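Local structure of leucine aminopeptidase 2, chloroplastic (Streptomyces sp. BC16019, 5LHJ) at residues A[194-199]-A[286-291]; A[254-259]-A[494-499]; A[329-334]-A[349-354]. The protein acts in bottromycin maturation as an M17-family metalloaminopeptidase, probably removing unsubstituted amino acids from the N-termini of peptides. All coordinates share one frame; numbering follows the deposited sequence.

Interaction 1: A[194-199]-A[286-291]; sequences PAFADR and GGAAAV
Phe-196, on helix 193-207, and Ala-288, in the first turn of helix 286-301, show how one long aromatic side chain can join two helices whose backbones stay well apart. The closest alpha carbons, Phe-196 CA and Ala-289 CA, are 9.7 Å from each other, and the phenyl ring spans that interval. With chi1 at -165°, CG lies opposite the backbone N, which sends the ring straight out from its own helix. The far end of the ring does the touching: CE2 of Phe-196 is 4.0 Å from CB of Ala-288, and CZ of Phe-196 is 4.2 Å from the same methyl. That methyl meets the ring at a slant. Ala-289 N, by contrast, lies near the ring plane, 4.3 Å beyond Phe-196 CZ at the edge.

Neighbouring elements enclose the contact. Leu-183 of helix 164-185 touches both Phe-196 and Ala-289, while Leu-313 and Leu-311 of strand 306-316 lie against Phe-196 and Ala-288 respectively. The backbone of Ala-288 is also hydrogen-bonded to Lys-261, a manganese ligand of this enzyme.

No hydrogen bond or charge crosses the interface. Cohesion therefore rests on van der Waals contact and the burial of apolar surface, the long aromatic side chain reaching a helix face that offers it a single methyl in this layer beside the metal site.

Interaction 2: A[254-259]-A[494-499]; sequences LTVGLV and RALSEG
The C-terminal helix 486-498 packs against the start of strand 255-263, a member of the mixed sheet of the catalytic domain, through Leu-496 on the helix, Leu-254 just ahead of the strand and Val-256 on it. The strand runs parallel to its two neighbours, 306-316 and 367-372, and the contact is a small example of the helix-on-sheet packing that builds alpha/beta domains. Leu-254 and Val-256, two positions apart in extended chain, both direct their CB atoms toward the helix, where Leu-496 answers them alone.

Each pair of side chains crosses at about a right angle. CG of Leu-254 is anti to its backbone N (chi1 -173°), and its CD2 branch makes the approach, coming within 3.9 Å of Leu-496 CB. The same Leu-254 CD2 methyl lies 3.6 Å from the carbonyl O of Leu-496, so it touches main chain as well as side chain. Farther out, Leu-496 CD1 meets Val-256 CG2 at 4.2 Å, a looser touch. Leu-367 of the adjacent strand 367-372 also packs on Leu-496, and Leu-305 lies against Leu-254.

The Ser-497 hydroxyl is satisfied within the helix. Ser-497 OG donates to Arg-494 O at 2.7 Å, and Glu-498 N reaches that oxygen at 3.2 Å from the same face of the carbonyl plane. The hydroxyl thus turns back onto its own helix, sharing an acceptor with a main-chain bond.

Between the N-terminal end of this interior strand and the helix, then, cohesion is mostly dispersion and apolar burial: methyls of branched side chains meet CB and CD1 of Leu-496, and one also rests on a backbone carbonyl. No hydrogen bond passes between the two segments; the strand's backbone bonds to its sheet neighbours.

Interaction 3: A[329-334]-A[349-354]; sequences VRHLDG and VLADVL
A His-carboxylate hydrogen bond, between His-331 and Asp-352, ties a type I beta turn to helix 345-358, the helix that begins with the manganese ligand Glu-345. The turn runs from His-331 to Gly-334 after strand 328-330, and the aspartate grips its first two residues. His-331 ND1 donates to Asp-352 OD2 at 3.0 Å, with an N-H...O angle of 159°. The acceptor lies in the imidazole plane and is met on its syn side, though the donor is out of the carboxylate plane; the two flat groups are turned 37° apart. A weak second branch runs from His-331 ND1 to Asp-352 OD1 at 3.1 Å. The firmer partner of that oxygen is Leu-332 N, 2.8 Å from Asp-352 OD1 and nearly in line with its C-O bond.

Apolar groups pack on the imidazole. CB of Ala-351 rests 3.6 Å from His-331 CE1, and Val-329 CG1 lies over one face of the ring, displaced toward the rim. Separately, the Leu-332 CD2 methyl sits against the helix backbone, 3.7 Å from Asp-352 O. NE2 of His-331, the other ring nitrogen, is hydrogen-bonded to Thr-337 OG1; the ring also meets Phe-451 edge-to-face.

Asp-352 OD2 also accepts from Gly-226 N, so a buried carboxylate is satisfied by imidazole and backbone N-H groups together. Such a set of donors would be expected to favour its ionised form, and bonds at both nitrogens fix the rotation of the imidazole.

Overall arrangement
The three contacts lie on or around the catalytic-domain sheet and differ in chemistry. Interaction 1 is buried, its centre about 12 Å from the centre of the chain; that of interaction 2, partly buried at the C-terminal helix, is about 17 Å from it. Both are essentially apolar. Interaction 3 has its centre farthest out, about 24 Å from the chain centre, yet is also buried, and it alone is held by hydrogen bonds across its segments, with an aspartate receiving an imidazole and a backbone N-H of the turn. Strand 255-263 connects all of them: Val-291 of interaction 1 packs on Leu-258 of interaction 2, and Val-259 meets Leu-350, Val-353 and Leu-354 of interaction 3. Interactions 1 and 3 do not touch directly.

Interaction 1: A[194-199]-A[286-291]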
loop_
_atom_site.group_PDB
_atom_site.type_symbol
_atom_site.label_atom_id
_atom_site.label_comp_id
_atom_site.label_asym_id
_atom_site.label_seq_id
_atom_site.Cartn_x
_atom_site.Cartn_y
_atom_site.Cartn_z
ATOM N N PRO A 194 -16.727 31.718 -6.648
ATOM C CA PRO A 194 -17.564 32.936 -6.723
ATOM C C PRO A 194 -17.725 33.694 -5.402
ATOM O O PRO A 194 -17.687 34.930 -5.389
ATOM C CB PRO A 194 -18.918 32.388 -7.204
ATOM C CG PRO A 194 -18.554 31.188 -7.998
ATOM C CD PRO A 194 -17.472 30.550 -7.155
ATOM N N ALA A 195 -17.886 32.970 -4.297
ATOM C CA ALA A 195 -18.013 33.590 -2.976
ATOM C C ALA A 195 -16.731 34.304 -2.541
ATOM O O ALA A 195 -16.773 35.410 -1.982
ATOM C CB ALA A 195 -18.405 32.552 -1.943
ATOM N N PHE A 196 -15.588 33.680 -2.832
ATOM C CA PHE A 196 -14.281 34.283 -2.547
ATOM C C PHE A 196 -14.098 35.577 -3.348
ATOM O O PHE A 196 -13.692 36.598 -2.785
ATOM C CB PHE A 196 -13.159 33.244 -2.796
ATOM C CG PHE A 196 -11.801 33.591 -2.223
ATOM C CD1 PHE A 196 -11.561 34.700 -1.402
ATOM C CD2 PHE A 196 -10.728 32.742 -2.506
ATOM C CE1 PHE A 196 -10.288 34.959 -0.909
ATOM C CE2 PHE A 196 -9.465 32.989 -1.987
ATOM C CZ PHE A 196 -9.244 34.096 -1.195
ATOM N N ALA A 197 -14.444 35.560 -4.631
ATOM C CA ALA A 197 -14.375 36.776 -5.447
ATOM C C ALA A 197 -15.267 37.885 -4.848
ATOM O O ALA A 197 -14.841 39.040 -4.758
ATOM C CB ALA A 197 -14.768 36.487 -6.884
ATOM N N ASP A 198 -16.464 37.518 -4.403
ATOM C CA ASP A 198 -17.372 38.477 -3.738
ATOM C C ASP A 198 -16.764 39.064 -2.466
ATOM O O ASP A 198 -16.874 40.274 -2.213
ATOM C CB ASP A 198 -18.718 37.833 -3.399
ATOM C CG ASP A 198 -19.597 37.580 -4.612
ATOM O OD1 ASP A 198 -19.339 38.107 -5.714
ATOM O OD2 ASP A 198 -20.586 36.820 -4.440
ATOM N N ARG A 199 -16.126 38.216 -1.663
ATOM C CA ARG A 199 -15.497 38.675 -0.434
ATOM C C ARG A 199 -14.342 39.647 -0.731
ATOM O O ARG A 199 -14.189 40.657 -0.034
ATOM C CB ARG A 199 -15.014 37.479 0.401
ATOM C CG ARG A 199 -14.432 37.841 1.760
ATOM C CD ARG A 199 -15.523 38.237 2.755
ATOM N NE ARG A 199 -14.966 38.566 4.074
ATOM C CZ ARG A 199 -14.827 39.793 4.593
ATOM N NH1 ARG A 199 -15.221 40.892 3.932
ATOM N NH2 ARG A 199 -14.291 39.925 5.812
ATOM N N GLY A 286 -4.336 29.219 0.435
ATOM C CA GLY A 286 -3.526 29.957 1.411
ATOM C C GLY A 286 -2.671 31.056 0.787
ATOM O O GLY A 286 -2.436 32.096 1.417
ATOM N N GLY A 287 -2.221 30.846 -0.442
ATOM C CA GLY A 287 -1.441 31.861 -1.162
ATOM C C GLY A 287 -2.276 33.081 -1.541
ATOM O O GLY A 287 -1.861 34.234 -1.312
ATOM N N ALA A 288 -3.449 32.827 -2.110
ATOM C CA ALA A 288 -4.418 33.892 -2.403
ATOM C C ALA A 288 -4.837 34.619 -1.124
ATOM O O ALA A 288 -4.945 35.857 -1.120
ATOM C CB ALA A 288 -5.638 33.330 -3.119
ATOM N N ALA A 289 -5.061 33.876 -0.036
ATOM C CA ALA A 289 -5.401 34.486 1.249
ATOM C C ALA A 289 -4.306 35.441 1.732
ATOM O O ALA A 289 -4.607 36.538 2.222
ATOM C CB ALA A 289 -5.665 33.430 2.317
ATOM N N ALA A 290 -3.054 35.023 1.612
ATOM C CA ALA A 290 -1.926 35.840 2.055
ATOM C C ALA A 290 -1.799 37.123 1.230
ATOM O O ALA A 290 -1.573 38.214 1.786
ATOM C CB ALA A 290 -0.624 35.052 2.004
ATOM N N VAL A 291 -1.983 36.995 -0.076
ATOM C CA VAL A 291 -1.897 38.134 -0.990
ATOM C C VAL A 291 -3.027 39.131 -0.736
ATOM O O VAL A 291 -2.776 40.346 -0.633
ATOM C CB VAL A 291 -1.856 37.681 -2.469
ATOM C CG1 VAL A 291 -2.008 38.859 -3.441
ATOM C CG2 VAL A 291 -0.550 36.947 -2.761
#

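Interaction 2: A[254-259]-A[494-499]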
loop_
_atom_site.group_PDB
_atom_site.type_symbol
_atom_site.label_atom_id
_atom_site.label_comp_id
_atom_site.label_asym_id
_atom_site.label_seq_id
_atom_site.Cartn_x
_atom_site.Cartn_y
_atom_site.Cartn_z
ATOM N N LEU A 254 8.008 52.496 -8.132
ATOM C CA LEU A 254 8.125 51.032 -8.139
ATOM C C LEU A 254 6.721 50.418 -8.115
ATOM O O LEU A 254 5.880 50.836 -7.319
ATOM C CB LEU A 254 8.949 50.559 -6.940
ATOM C CG LEU A 254 9.328 49.078 -6.845
ATOM C CD1 LEU A 254 10.301 48.671 -7.945
ATOM C CD2 LEU A 254 9.948 48.769 -5.487
ATOM N N THR A 255 6.478 49.449 -9.002
ATOM C CA THR A 255 5.204 48.727 -9.076
ATOM C C THR A 255 5.464 47.241 -8.879
ATOM O O THR A 255 6.246 46.662 -9.628
ATOM C CB THR A 255 4.503 48.963 -10.422
ATOM O OG1 THR A 255 4.157 50.357 -10.523
ATOM C CG2 THR A 255 3.224 48.126 -10.533
ATOM N N VAL A 256 4.804 46.644 -7.884
ATOM C CA VAL A 256 5.008 45.236 -7.530
ATOM C C VAL A 256 3.738 44.440 -7.842
ATOM O O VAL A 256 2.631 44.850 -7.475
ATOM C CB VAL A 256 5.378 45.094 -6.028
ATOM C CG1 VAL A 256 5.525 43.621 -5.620
ATOM C CG2 VAL A 256 6.662 45.855 -5.724
ATOM N N GLY A 257 3.908 43.307 -8.527
ATOM C CA GLY A 257 2.831 42.357 -8.788
ATOM C C GLY A 257 2.913 41.191 -7.819
ATOM O O GLY A 257 3.984 40.622 -7.660
ATOM N N LEU A 258 1.798 40.862 -7.163
ATOM C CA LEU A 258 1.696 39.693 -6.287
ATOM C C LEU A 258 0.700 38.720 -6.908
ATOM O O LEU A 258 -0.411 39.115 -7.274
ATOM C CB LEU A 258 1.191 40.071 -4.884
ATOM C CG LEU A 258 1.995 41.113 -4.099
ATOM C CD1 LEU A 258 1.347 41.388 -2.752
ATOM C CD2 LEU A 258 3.442 40.662 -3.929
ATOM N N VAL A 259 1.096 37.458 -7.028
ATOM C CA VAL A 259 0.255 36.426 -7.611
ATOM C C VAL A 259 -0.023 35.396 -6.524
ATOM O O VAL A 259 0.920 34.838 -5.971
ATOM C CB VAL A 259 0.944 35.742 -8.813
ATOM C CG1 VAL A 259 0.080 34.612 -9.362
ATOM C CG2 VAL A 259 1.246 36.766 -9.898
ATOM N N ARG A 494 7.378 46.845 2.595
ATOM C CA ARG A 494 7.939 47.993 3.347
ATOM C C ARG A 494 9.383 48.267 2.919
ATOM O O ARG A 494 9.740 49.411 2.596
ATOM C CB ARG A 494 7.878 47.767 4.865
ATOM C CG ARG A 494 6.474 47.870 5.464
ATOM C CD ARG A 494 6.405 47.399 6.916
ATOM N NE ARG A 494 7.057 48.347 7.822
ATOM C CZ ARG A 494 6.492 49.427 8.369
ATOM N NH1 ARG A 494 5.214 49.750 8.146
ATOM N NH2 ARG A 494 7.223 50.204 9.173
ATOM N N ALA A 495 10.200 47.219 2.891
ATOM C CA ALA A 495 11.603 47.343 2.470
ATOM C C ALA A 495 11.743 47.819 1.024
ATOM O O ALA A 495 12.562 48.697 0.747
ATOM C CB ALA A 495 12.352 46.040 2.678
ATOM N N LEU A 496 10.941 47.268 0.114
ATOM C CA LEU A 496 10.973 47.682 -1.293
ATOM C C LEU A 496 10.559 49.146 -1.471
ATOM O O LEU A 496 11.123 49.847 -2.313
ATOM C CB LEU A 496 10.083 46.789 -2.159
ATOM C CG LEU A 496 10.563 45.341 -2.342
ATOM C CD1 LEU A 496 9.462 44.503 -2.963
ATOM C CD2 LEU A 496 11.823 45.275 -3.193
ATOM N N SER A 497 9.592 49.596 -0.678
ATOM C CA SER A 497 9.101 50.981 -0.753
ATOM C C SER A 497 10.145 51.997 -0.283
ATOM O O SER A 497 10.156 53.129 -0.760
ATOM C CB SER A 497 7.808 51.160 0.051
ATOM O OG SER A 497 8.063 51.225 1.448
ATOM N N GLU A 498 11.005 51.593 0.650
ATOM C CA GLU A 498 12.078 52.460 1.143
ATOM C C GLU A 498 13.142 52.644 0.067
ATOM O O GLU A 498 13.491 53.771 -0.276
ATOM C CB GLU A 498 12.690 51.895 2.425
ATOM C CG GLU A 498 11.748 51.979 3.619
ATOM C CD GLU A 498 12.107 51.035 4.760
ATOM O OE1 GLU A 498 13.165 50.367 4.706
ATOM O OE2 GLU A 498 11.312 50.959 5.723
ATOM N N GLY A 499 13.639 51.533 -0.468
ATOM C CA GLY A 499 14.572 51.555 -1.589
ATOM C C GLY A 499 13.824 51.835 -2.876
ATOM O O GLY A 499 14.325 52.523 -3.763
#

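Interaction 3: A[329-334]-A[349-354]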
loop_
_atom_site.group_PDB
_atom_site.type_symbol
_atom_site.label_atom_id
_atom_site.label_comp_id
_atom_site.label_asym_id
_atom_site.label_seq_id
_atom_site.Cartn_x
_atom_site.Cartn_y
_atom_site.Cartn_z
ATOM N N VAL A 329 -2.560 21.729 -22.384
ATOM C CA VAL A 329 -2.993 23.110 -22.212
ATOM C C VAL A 329 -2.096 24.015 -23.061
ATOM O O VAL A 329 -0.869 23.964 -22.943
ATOM C CB VAL A 329 -2.928 23.536 -20.727
ATOM C CG1 VAL A 329 -3.208 25.027 -20.577
ATOM C CG2 VAL A 329 -3.903 22.702 -19.905
ATOM N N ARG A 330 -2.715 24.840 -23.907
ATOM C CA ARG A 330 -2.012 25.887 -24.648
ATOM C C ARG A 330 -2.168 27.201 -23.881
ATOM O O ARG A 330 -3.268 27.748 -23.782
ATOM C CB ARG A 330 -2.582 26.004 -26.069
ATOM C CG ARG A 330 -2.084 27.185 -26.903
ATOM C CD ARG A 330 -0.983 26.866 -27.888
ATOM N NE ARG A 330 -1.193 25.638 -28.669
ATOM C CZ ARG A 330 -0.296 25.126 -29.515
ATOM N NH1 ARG A 330 0.867 25.744 -29.730
ATOM N NH2 ARG A 330 -0.558 23.981 -30.146
ATOM N N HIS A 331 -1.047 27.708 -23.376
ATOM C CA HIS A 331 -1.049 28.852 -22.471
ATOM C C HIS A 331 -1.122 30.182 -23.208
ATOM O O HIS A 331 -1.021 30.238 -24.449
ATOM C CB HIS A 331 0.199 28.814 -21.577
ATOM C CG HIS A 331 0.212 27.667 -20.617
ATOM N ND1 HIS A 331 -0.562 27.635 -19.477
ATOM C CD2 HIS A 331 0.917 26.513 -20.624
ATOM C CE1 HIS A 331 -0.336 26.507 -18.826
ATOM N NE2 HIS A 331 0.552 25.809 -19.504
ATOM N N LEU A 332 -1.282 31.249 -22.426
ATOM C CA LEU A 332 -1.353 32.636 -22.932
ATOM C C LEU A 332 -0.117 33.087 -23.734
ATOM O O LEU A 332 -0.245 33.951 -24.617
ATOM C CB LEU A 332 -1.584 33.587 -21.741
ATOM C CG LEU A 332 -1.776 35.092 -21.990
ATOM C CD1 LEU A 332 -2.977 35.326 -22.876
ATOM C CD2 LEU A 332 -1.978 35.801 -20.656
ATOM N N ASP A 333 1.056 32.523 -23.441
ATOM C CA ASP A 333 2.289 32.809 -24.184
ATOM C C ASP A 333 2.512 31.888 -25.400
ATOM O O ASP A 333 3.564 31.958 -26.031
ATOM C CB ASP A 333 3.528 32.787 -23.270
ATOM C CG ASP A 333 3.855 31.393 -22.708
ATOM O OD1 ASP A 333 3.117 30.426 -22.951
ATOM O OD2 ASP A 333 4.869 31.291 -21.993
ATOM N N GLY A 334 1.533 31.044 -25.717
ATOM C CA GLY A 334 1.622 30.113 -26.837
ATOM C C GLY A 334 2.312 28.790 -26.556
ATOM O O GLY A 334 2.282 27.895 -27.417
ATOM N N VAL A 349 -2.469 26.476 -13.239
ATOM C CA VAL A 349 -3.315 27.647 -13.012
ATOM C C VAL A 349 -2.468 28.944 -12.969
ATOM O O VAL A 349 -2.820 29.958 -13.585
ATOM C CB VAL A 349 -4.126 27.485 -11.707
ATOM C CG1 VAL A 349 -4.833 28.766 -11.339
ATOM C CG2 VAL A 349 -5.133 26.336 -11.819
ATOM N N LEU A 350 -1.362 28.914 -12.236
ATOM C CA LEU A 350 -0.499 30.080 -12.087
ATOM C C LEU A 350 0.184 30.520 -13.383
ATOM O O LEU A 350 0.434 31.710 -13.556
ATOM C CB LEU A 350 0.573 29.821 -11.026
ATOM C CG LEU A 350 0.082 29.651 -9.585
ATOM C CD1 LEU A 350 1.193 29.121 -8.671
ATOM C CD2 LEU A 350 -0.452 30.954 -9.075
ATOM N N ALA A 351 0.500 29.564 -14.264
ATOM C CA ALA A 351 1.288 29.821 -15.484
ATOM C C ALA A 351 0.805 31.038 -16.266
ATOM O O ALA A 351 1.545 32.003 -16.475
ATOM C CB ALA A 351 1.280 28.589 -16.377
ATOM N N ASP A 352 -0.465 31.031 -16.649
ATOM C CA ASP A 352 -0.993 32.111 -17.504
ATOM C C ASP A 352 -1.096 33.424 -16.746
ATOM O O ASP A 352 -0.935 34.494 -17.326
ATOM C CB ASP A 352 -2.356 31.730 -18.071
ATOM C CG ASP A 352 -2.333 30.380 -18.719
ATOM O OD1 ASP A 352 -1.956 30.321 -19.904
ATOM O OD2 ASP A 352 -2.614 29.351 -18.044
ATOM N N VAL A 353 -1.331 33.347 -15.438
ATOM C CA VAL A 353 -1.397 34.564 -14.626
ATOM C C VAL A 353 -0.012 35.223 -14.536
ATOM O O VAL A 353 0.097 36.442 -14.586
ATOM C CB VAL A 353 -1.986 34.287 -13.227
ATOM C CG1 VAL A 353 -2.023 35.562 -12.392
ATOM C CG2 VAL A 353 -3.376 33.673 -13.365
ATOM N N LEU A 354 1.052 34.425 -14.435
ATOM C CA LEU A 354 2.417 34.975 -14.469
ATOM C C LEU A 354 2.747 35.639 -15.808
ATOM O O LEU A 354 3.429 36.672 -15.839
ATOM C CB LEU A 354 3.450 33.890 -14.141
ATOM C CG LEU A 354 3.483 33.443 -12.682
ATOM C CD1 LEU A 354 4.296 32.164 -12.541
ATOM C CD2 LEU A 354 4.048 34.532 -11.780
#